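Local coordinates for Zn-dependent hydrolase, glyoxylase (PDB 6T5K), which probably hydrolyses beta-lactam antibiotics to substituted beta-amino acids, as a zinc-dependent class B metallo-beta-lactamase, at residues I32-S44 and C56-F70. Residues are numbered along the deposited sequence; the frame is centred on the assembly and turned at random.
Sequences IKQVSPHTYVHVS and CNGMIVISDGEAVVF
Strands 39-44 and 56-63 pair as the two arms of an antiparallel beta hairpin in the metallo-beta-lactamase fold. Backbone hydrogen bonds link Y40 with I60, H42 with G58 and S44 with C56. I62 N adds a bond to H38 O. The H42 ring lies across the backbone of G58, which has no side chain, with G58 CA over one face, 3.6 Å from the ring centroid. This is a CH-pi contact. With CG between the backbone N and the carbonyl carbon (chi1 66°), the ring is carried over G58. H42 NE2 reaches past G58 to F70 O on the next strand, a weak bond of 3.3 Å, and has a second weak bond to D71 O. The other ring nitrogen, H42 ND1, is 2.9 Å from a water that also meets S44 OG and donates to C56 O. The Y40 ring has a carbon on each face, both offset toward the rim. I62 CD1 makes a CH-pi contact on one, 3.9 Å from the ring centroid, and Q34 CG lies on the opposite one. N57 points to the face that carries V41, V43 and M59, where its OD1 packs 3.6 Å from V43 CG2 and its ND2 bonds to P221 O and G224 O. C56 comes close to the zinc ligands D104 and H223. I60 and I32 pack on L82 of helix 76-88, while T39 and M59 face strand 177-181 of the second sheet.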
ATOM      1  N   ILE A  32       0.099  12.389   6.667  1.00 21.71           N
ATOM      2  CA  ILE A  32       0.748  11.188   7.187  1.00 20.94           C
ATOM      3  C   ILE A  32       0.361  11.007   8.642  1.00 22.02           C
ATOM      4  O   ILE A  32       0.559  11.903   9.459  1.00 23.14           O
ATOM      5  CB  ILE A  32       2.278  11.232   7.041  1.00 21.70           C
ATOM      6  CG1 ILE A  32       2.659  11.531   5.594  1.00 22.22           C
ATOM      7  CG2 ILE A  32       2.885   9.876   7.480  1.00 21.11           C
ATOM      8  CD1 ILE A  32       4.146  11.748   5.368  1.00 23.86           C
ATOM      9  N   LYS A  33      -0.135   9.820   8.972  1.00 21.70           N
ATOM     10  CA  LYS A  33      -0.598   9.514  10.314  1.00 21.42           C
ATOM     11  C   LYS A  33       0.160   8.294  10.821  1.00 19.78           C
ATOM     12  O   LYS A  33       0.209   7.265  10.145  1.00 19.61           O
ATOM     13  CB  LYS A  33      -2.109   9.193  10.320  1.00 25.18           C
ATOM     14  CG  LYS A  33      -3.038  10.407  10.420  1.00 34.72           C
ATOM     15  N   GLN A  34       0.730   8.392  12.014  1.00 18.93           N
ATOM     16  CA  GLN A  34       1.311   7.223  12.650  1.00 18.78           C
ATOM     17  C   GLN A  34       0.184   6.392  13.251  1.00 20.45           C
ATOM     18  O   GLN A  34      -0.598   6.895  14.067  1.00 20.79           O
ATOM     19  CB  GLN A  34       2.311   7.631  13.718  1.00 20.56           C
ATOM     20  CG  GLN A  34       3.052   6.454  14.272  1.00 20.47           C
ATOM     21  CD  GLN A  34       4.104   6.819  15.297  1.00 23.35           C
ATOM     22  OE1 GLN A  34       4.262   7.981  15.652  1.00 27.89           O
ATOM     23  NE2 GLN A  34       4.848   5.840  15.751  1.00 22.50           N
ATOM     24  N   VAL A  35       0.118   5.116  12.869  1.00 17.83           N
ATOM     25  CA  VAL A  35      -0.975   4.239  13.276  1.00 17.92           C
ATOM     26  C   VAL A  35      -0.518   3.071  14.130  1.00 17.31           C
ATOM     27  O   VAL A  35      -1.367   2.360  14.685  1.00 19.71           O
ATOM     28  CB  VAL A  35      -1.782   3.749  12.058  1.00 19.12           C
ATOM     29  CG1 VAL A  35      -2.447   4.941  11.396  1.00 20.02           C
ATOM     30  CG2 VAL A  35      -0.892   2.991  11.083  1.00 20.38           C
ATOM     31  N   SER A  36       0.785   2.883  14.295  1.00 17.21           N
ATOM     32  CA  SER A  36       1.337   1.869  15.189  1.00 17.27           C
ATOM     33  C   SER A  36       2.753   2.309  15.510  1.00 16.95           C
ATOM     34  O   SER A  36       3.248   3.282  14.925  1.00 17.37           O
ATOM     35  CB  SER A  36       1.324   0.473  14.542  1.00 17.61           C
ATOM     36  OG  SER A  36       2.311   0.344  13.542  1.00 18.16           O
ATOM     37  N   PRO A  37       3.452   1.593  16.394  1.00 18.89           N
ATOM     38  CA  PRO A  37       4.811   2.059  16.741  1.00 17.67           C
ATOM     39  C   PRO A  37       5.722   2.283  15.552  1.00 18.62           C
ATOM     40  O   PRO A  37       6.526   3.226  15.573  1.00 21.32           O
ATOM     41  CB  PRO A  37       5.330   0.971  17.694  1.00 18.91           C
ATOM     42  CG  PRO A  37       4.084   0.500  18.379  1.00 21.29           C
ATOM     43  CD  PRO A  37       3.009   0.506  17.290  1.00 20.49           C
ATOM     44  N   HIS A  38       5.608   1.454  14.513  1.00 17.03           N
ATOM     45  CA  HIS A  38       6.494   1.536  13.370  1.00 17.24           C
ATOM     46  C   HIS A  38       5.793   1.749  12.039  1.00 16.97           C
ATOM     47  O   HIS A  38       6.464   1.719  11.008  1.00 17.94           O
ATOM     48  CB  HIS A  38       7.340   0.262  13.263  1.00 18.63           C
ATOM     49  CG  HIS A  38       8.153  -0.007  14.477  1.00 21.02           C
ATOM     50  ND1 HIS A  38       7.711  -0.828  15.492  1.00 22.51           N
ATOM     51  CD2 HIS A  38       9.369   0.452  14.857  1.00 24.29           C
ATOM     52  CE1 HIS A  38       8.616  -0.859  16.452  1.00 25.30           C
ATOM     53  NE2 HIS A  38       9.624  -0.082  16.101  1.00 24.38           N
ATOM     54  N   THR A  39       4.476   1.909  12.000  1.00 16.19           N
ATOM     55  CA  THR A  39       3.814   2.066  10.716  1.00 16.06           C
ATOM     56  C   THR A  39       2.957   3.317  10.675  1.00 16.69           C
ATOM     57  O   THR A  39       2.467   3.818  11.698  1.00 15.95           O
ATOM     58  CB  THR A  39       2.986   0.834  10.243  1.00 17.54           C
ATOM     59  OG1 THR A  39       1.712   0.785  10.896  1.00 17.77           O
ATOM     60  CG2 THR A  39       3.760  -0.443  10.464  1.00 18.08           C
ATOM     61  N   TYR A  40       2.838   3.830   9.460  1.00 16.71           N
ATOM     62  CA  TYR A  40       2.210   5.104   9.169  1.00 16.69           C
ATOM     63  C   TYR A  40       1.373   4.940   7.905  1.00 17.77           C
ATOM     64  O   TYR A  40       1.707   4.151   7.014  1.00 17.55           O
ATOM     65  CB  TYR A  40       3.274   6.167   8.862  1.00 16.95           C
ATOM     66  CG  TYR A  40       4.270   6.402   9.962  1.00 17.90           C
ATOM     67  CD1 TYR A  40       5.199   5.419  10.318  1.00 19.19           C
ATOM     68  CD2 TYR A  40       4.256   7.584  10.692  1.00 19.28           C
ATOM     69  CE1 TYR A  40       6.090   5.623  11.351  1.00 21.03           C
ATOM     70  CE2 TYR A  40       5.170   7.813  11.702  1.00 20.79           C
ATOM     71  CZ  TYR A  40       6.069   6.812  12.045  1.00 20.06           C
ATOM     72  OH  TYR A  40       6.975   7.013  13.058  1.00 23.93           O
ATOM     73  N   VAL A  41       0.279   5.681   7.825  1.00 17.03           N
ATOM     74  CA  VAL A  41      -0.504   5.749   6.598  1.00 17.98           C
ATOM     75  C   VAL A  41      -0.226   7.091   5.932  1.00 18.24           C
ATOM     76  O   VAL A  41      -0.254   8.136   6.595  1.00 19.00           O
ATOM     77  CB  VAL A  41      -2.004   5.568   6.878  1.00 18.41           C
ATOM     78  CG1 VAL A  41      -2.787   5.634   5.602  1.00 18.28           C
ATOM     79  CG2 VAL A  41      -2.261   4.266   7.629  1.00 19.70           C
ATOM     80  N   HIS A  42       0.111   7.072   4.647  1.00 17.60           N
ATOM     81  CA  HIS A  42       0.159   8.300   3.868  1.00 17.45           C
ATOM     82  C   HIS A  42      -1.114   8.394   3.037  1.00 17.59           C
ATOM     83  O   HIS A  42      -1.526   7.420   2.404  1.00 18.11           O
ATOM     84  CB  HIS A  42       1.442   8.453   3.059  1.00 18.28           C
ATOM     85  CG  HIS A  42       1.655   7.470   1.950  1.00 17.84           C
ATOM     86  ND1 HIS A  42       1.135   7.662   0.685  1.00 17.28           N
ATOM     87  CD2 HIS A  42       2.493   6.410   1.857  1.00 16.24           C
ATOM     88  CE1 HIS A  42       1.618   6.742  -0.125  1.00 18.02           C
ATOM     89  NE2 HIS A  42       2.415   5.951   0.575  1.00 15.85           N
ATOM     90  N   VAL A  43      -1.733   9.573   3.043  1.00 20.14           N
ATOM     91  CA  VAL A  43      -3.039   9.782   2.425  1.00 20.31           C
ATOM     92  C   VAL A  43      -2.913  10.924   1.438  1.00 21.42           C
ATOM     93  O   VAL A  43      -2.505  12.028   1.817  1.00 23.74           O
ATOM     94  CB  VAL A  43      -4.129  10.092   3.461  1.00 20.92           C
ATOM     95  CG1 VAL A  43      -5.488  10.188   2.774  1.00 22.08           C
ATOM     96  CG2 VAL A  43      -4.180   9.022   4.545  1.00 21.45           C
ATOM     97  N   SER A  44      -3.266  10.657   0.186  1.00 20.72           N
ATOM     98  CA  SER A  44      -3.334  11.660  -0.874  1.00 22.84           C
ATOM     99  C   SER A  44      -4.706  11.575  -1.537  1.00 26.86           C
ATOM    100  O   SER A  44      -5.474  10.641  -1.304  1.00 27.88           O
ATOM    101  CB  SER A  44      -2.204  11.451  -1.884  1.00 23.90           C
ATOM    102  OG  SER A  44      -2.162  10.120  -2.363  1.00 22.60           O
ATOM    103  N   CYS A  56      -6.525   8.171  -1.196  1.00 23.88           N
ATOM    104  CA  CYS A  56      -5.711   7.015  -1.543  1.00 22.14           C
ATOM    105  C   CYS A  56      -4.689   6.819  -0.438  1.00 19.81           C
ATOM    106  O   CYS A  56      -4.020   7.774  -0.026  1.00 21.72           O
ATOM    107  CB  CYS A  56      -4.977   7.217  -2.859  1.00 23.86           C
ATOM    108  SG  CYS A  56      -6.078   7.499  -4.270  1.00 27.19           S
ATOM    109  N   ASN A  57      -4.576   5.592   0.050  1.00 18.65           N
ATOM    110  CA  ASN A  57      -3.669   5.270   1.134  1.00 18.79           C
ATOM    111  C   ASN A  57      -2.434   4.531   0.632  1.00 18.50           C
ATOM    112  O   ASN A  57      -2.514   3.694  -0.267  1.00 18.44           O
ATOM    113  CB  ASN A  57      -4.340   4.357   2.162  1.00 19.77           C
ATOM    114  CG  ASN A  57      -5.544   4.978   2.789  1.00 19.13           C
ATOM    115  OD1 ASN A  57      -5.649   6.215   2.936  1.00 22.21           O
ATOM    116  ND2 ASN A  57      -6.479   4.128   3.184  1.00 19.20           N
ATOM    117  N   GLY A  58      -1.294   4.840   1.243  1.00 16.36           N
ATOM    118  CA  GLY A  58      -0.166   3.938   1.265  1.00 18.12           C
ATOM    119  C   GLY A  58       0.329   3.795   2.691  1.00 17.61           C
ATOM    120  O   GLY A  58      -0.246   4.349   3.633  1.00 17.04           O
ATOM    121  N   MET A  59       1.411   3.051   2.833  1.00 15.77           N
ATOM    122  CA  MET A  59       1.959   2.754   4.150  1.00 15.48           C
ATOM    123  C   MET A  59       3.439   3.111   4.140  1.00 14.57           C
ATOM    124  O   MET A  59       4.110   2.947   3.126  1.00 18.58           O
ATOM    125  CB  MET A  59       1.781   1.265   4.510  1.00 16.53           C
ATOM    126  CG  MET A  59       2.392   0.895   5.873  1.00 17.50           C
ATOM    127  SD  MET A  59       1.963  -0.784   6.429  1.00 16.06           S
ATOM    128  CE  MET A  59       2.991  -1.777   5.359  1.00 16.72           C
ATOM    129  N   ILE A  60       3.932   3.600   5.266  1.00 14.55           N
ATOM    130  CA  ILE A  60       5.356   3.733   5.526  1.00 15.45           C
ATOM    131  C   ILE A  60       5.663   2.888   6.747  1.00 15.44           C
ATOM    132  O   ILE A  60       4.972   2.997   7.766  1.00 16.73           O
ATOM    133  CB  ILE A  60       5.769   5.190   5.797  1.00 17.06           C
ATOM    134  CG1 ILE A  60       5.093   6.144   4.831  1.00 18.74           C
ATOM    135  CG2 ILE A  60       7.299   5.313   5.699  1.00 17.49           C
ATOM    136  CD1 ILE A  60       5.260   7.568   5.231  1.00 20.97           C
ATOM    137  N   VAL A  61       6.691   2.048   6.654  1.00 15.38           N
ATOM    138  CA  VAL A  61       7.238   1.352   7.805  1.00 15.28           C
ATOM    139  C   VAL A  61       8.559   2.018   8.134  1.00 15.32           C
ATOM    140  O   VAL A  61       9.381   2.208   7.238  1.00 15.76           O
ATOM    141  CB  VAL A  61       7.429  -0.138   7.502  1.00 17.03           C
ATOM    142  CG1 VAL A  61       7.952  -0.870   8.748  1.00 17.84           C
ATOM    143  CG2 VAL A  61       6.115  -0.708   6.996  1.00 17.68           C
ATOM    144  N   ILE A  62       8.743   2.396   9.403  1.00 16.21           N
ATOM    145  CA  ILE A  62       9.946   3.093   9.859  1.00 16.92           C
ATOM    146  C   ILE A  62      10.504   2.354  11.070  1.00 17.45           C
ATOM    147  O   ILE A  62       9.788   2.119  12.051  1.00 19.85           O
ATOM    148  CB  ILE A  62       9.666   4.568  10.202  1.00 18.50           C
ATOM    149  CG1 ILE A  62       9.032   5.284   9.006  1.00 20.74           C
ATOM    150  CG2 ILE A  62      10.954   5.269  10.606  1.00 21.39           C
ATOM    151  CD1 ILE A  62       8.644   6.752   9.257  1.00 20.35           C
ATOM    152  N   SER A  63      11.789   2.012  11.020  1.00 17.46           N
ATOM    153  CA  SER A  63      12.435   1.414  12.185  1.00 17.80           C
ATOM    154  C   SER A  63      13.919   1.711  12.097  1.00 19.16           C
ATOM    155  O   SER A  63      14.516   1.587  11.023  1.00 18.94           O
ATOM    156  CB  SER A  63      12.207  -0.107  12.232  1.00 20.27           C
ATOM    157  OG  SER A  63      12.591  -0.697  13.469  1.00 20.83           O
ATOM    158  N   ASP A  64      14.500   2.096  13.231  1.00 19.42           N
ATOM    159  CA  ASP A  64      15.938   2.298  13.341  1.00 18.61           C
ATOM    160  C   ASP A  64      16.491   3.235  12.270  1.00 18.82           C
ATOM    161  O   ASP A  64      17.558   2.999  11.704  1.00 20.55           O
ATOM    162  CB  ASP A  64      16.650   0.948  13.334  1.00 19.23           C
ATOM    163  CG  ASP A  64      15.935  -0.077  14.210  1.00 19.90           C
ATOM    164  OD1 ASP A  64      15.908   0.122  15.453  1.00 23.50           O
ATOM    165  OD2 ASP A  64      15.370  -1.058  13.644  1.00 19.21           O
ATOM    166  N   GLY A  65      15.757   4.313  11.987  1.00 20.17           N
ATOM    167  CA  GLY A  65      16.205   5.327  11.053  1.00 21.61           C
ATOM    168  C   GLY A  65      16.075   4.957   9.604  1.00 20.80           C
ATOM    169  O   GLY A  65      16.611   5.679   8.749  1.00 22.50           O
ATOM    170  N   GLU A  66      15.370   3.875   9.295  1.00 19.11           N
ATOM    171  CA  GLU A  66      15.175   3.422   7.929  1.00 16.40           C
ATOM    172  C   GLU A  66      13.687   3.299   7.646  1.00 16.68           C
ATOM    173  O   GLU A  66      12.878   3.130   8.555  1.00 18.27           O
ATOM    174  CB  GLU A  66      15.874   2.069   7.709  1.00 17.88           C
ATOM    175  CG  GLU A  66      17.366   2.145   7.987  1.00 19.27           C
ATOM    176  CD  GLU A  66      18.137   0.857   7.722  1.00 21.12           C
ATOM    177  OE1 GLU A  66      17.559  -0.070   7.127  1.00 19.27           O
ATOM    178  OE2 GLU A  66      19.330   0.802   8.103  1.00 24.19           O
ATOM    179  N   ALA A  67      13.334   3.419   6.370  1.00 14.81           N
ATOM    180  CA  ALA A  67      11.938   3.391   5.973  1.00 17.55           C
ATOM    181  C   ALA A  67      11.747   2.626   4.674  1.00 16.91           C
ATOM    182  O   ALA A  67      12.611   2.619   3.789  1.00 18.15           O
ATOM    183  CB  ALA A  67      11.423   4.811   5.781  1.00 16.87           C
ATOM    184  N   VAL A  68      10.598   1.953   4.580  1.00 16.00           N
ATOM    185  CA  VAL A  68      10.122   1.386   3.323  1.00 16.11           C
ATOM    186  C   VAL A  68       8.719   1.905   3.057  1.00 15.16           C
ATOM    187  O   VAL A  68       7.899   1.977   3.971  1.00 15.73           O
ATOM    188  CB  VAL A  68      10.127  -0.148   3.389  1.00 15.96           C
ATOM    189  CG1 VAL A  68       9.378  -0.732   2.197  1.00 15.76           C
ATOM    190  CG2 VAL A  68      11.570  -0.673   3.507  1.00 16.92           C
ATOM    191  N   VAL A  69       8.457   2.307   1.819  1.00 15.52           N
ATOM    192  CA  VAL A  69       7.172   2.875   1.431  1.00 15.51           C
ATOM    193  C   VAL A  69       6.402   1.882   0.565  1.00 15.49           C
ATOM    194  O   VAL A  69       6.960   1.284  -0.359  1.00 16.45           O
ATOM    195  CB  VAL A  69       7.380   4.206   0.692  1.00 16.78           C
ATOM    196  CG1 VAL A  69       6.051   4.780   0.229  1.00 16.95           C
ATOM    197  CG2 VAL A  69       8.137   5.190   1.563  1.00 17.06           C
ATOM    198  N   PHE A  70       5.116   1.735   0.860  1.00 16.23           N
ATOM    199  CA  PHE A  70       4.180   0.964   0.055  1.00 14.97           C
ATOM    200  C   PHE A  70       3.244   1.943  -0.617  1.00 16.04           C
ATOM    201  O   PHE A  70       2.517   2.671   0.069  1.00 16.34           O
ATOM    202  CB  PHE A  70       3.371  -0.005   0.915  1.00 13.93           C
ATOM    203  CG  PHE A  70       4.158  -1.208   1.338  1.00 14.94           C
ATOM    204  CD1 PHE A  70       5.078  -1.117   2.360  1.00 15.97           C
ATOM    205  CD2 PHE A  70       4.013  -2.436   0.674  1.00 15.39           C
ATOM    206  CE1 PHE A  70       5.817  -2.207   2.724  1.00 17.53           C
ATOM    207  CE2 PHE A  70       4.776  -3.495   1.032  1.00 15.05           C
ATOM    208  CZ  PHE A  70       5.651  -3.391   2.083  1.00 16.77           C
TER
HETATM  209  O   HOH W   1      -1.288   8.129  -0.751  1.00 19.29           O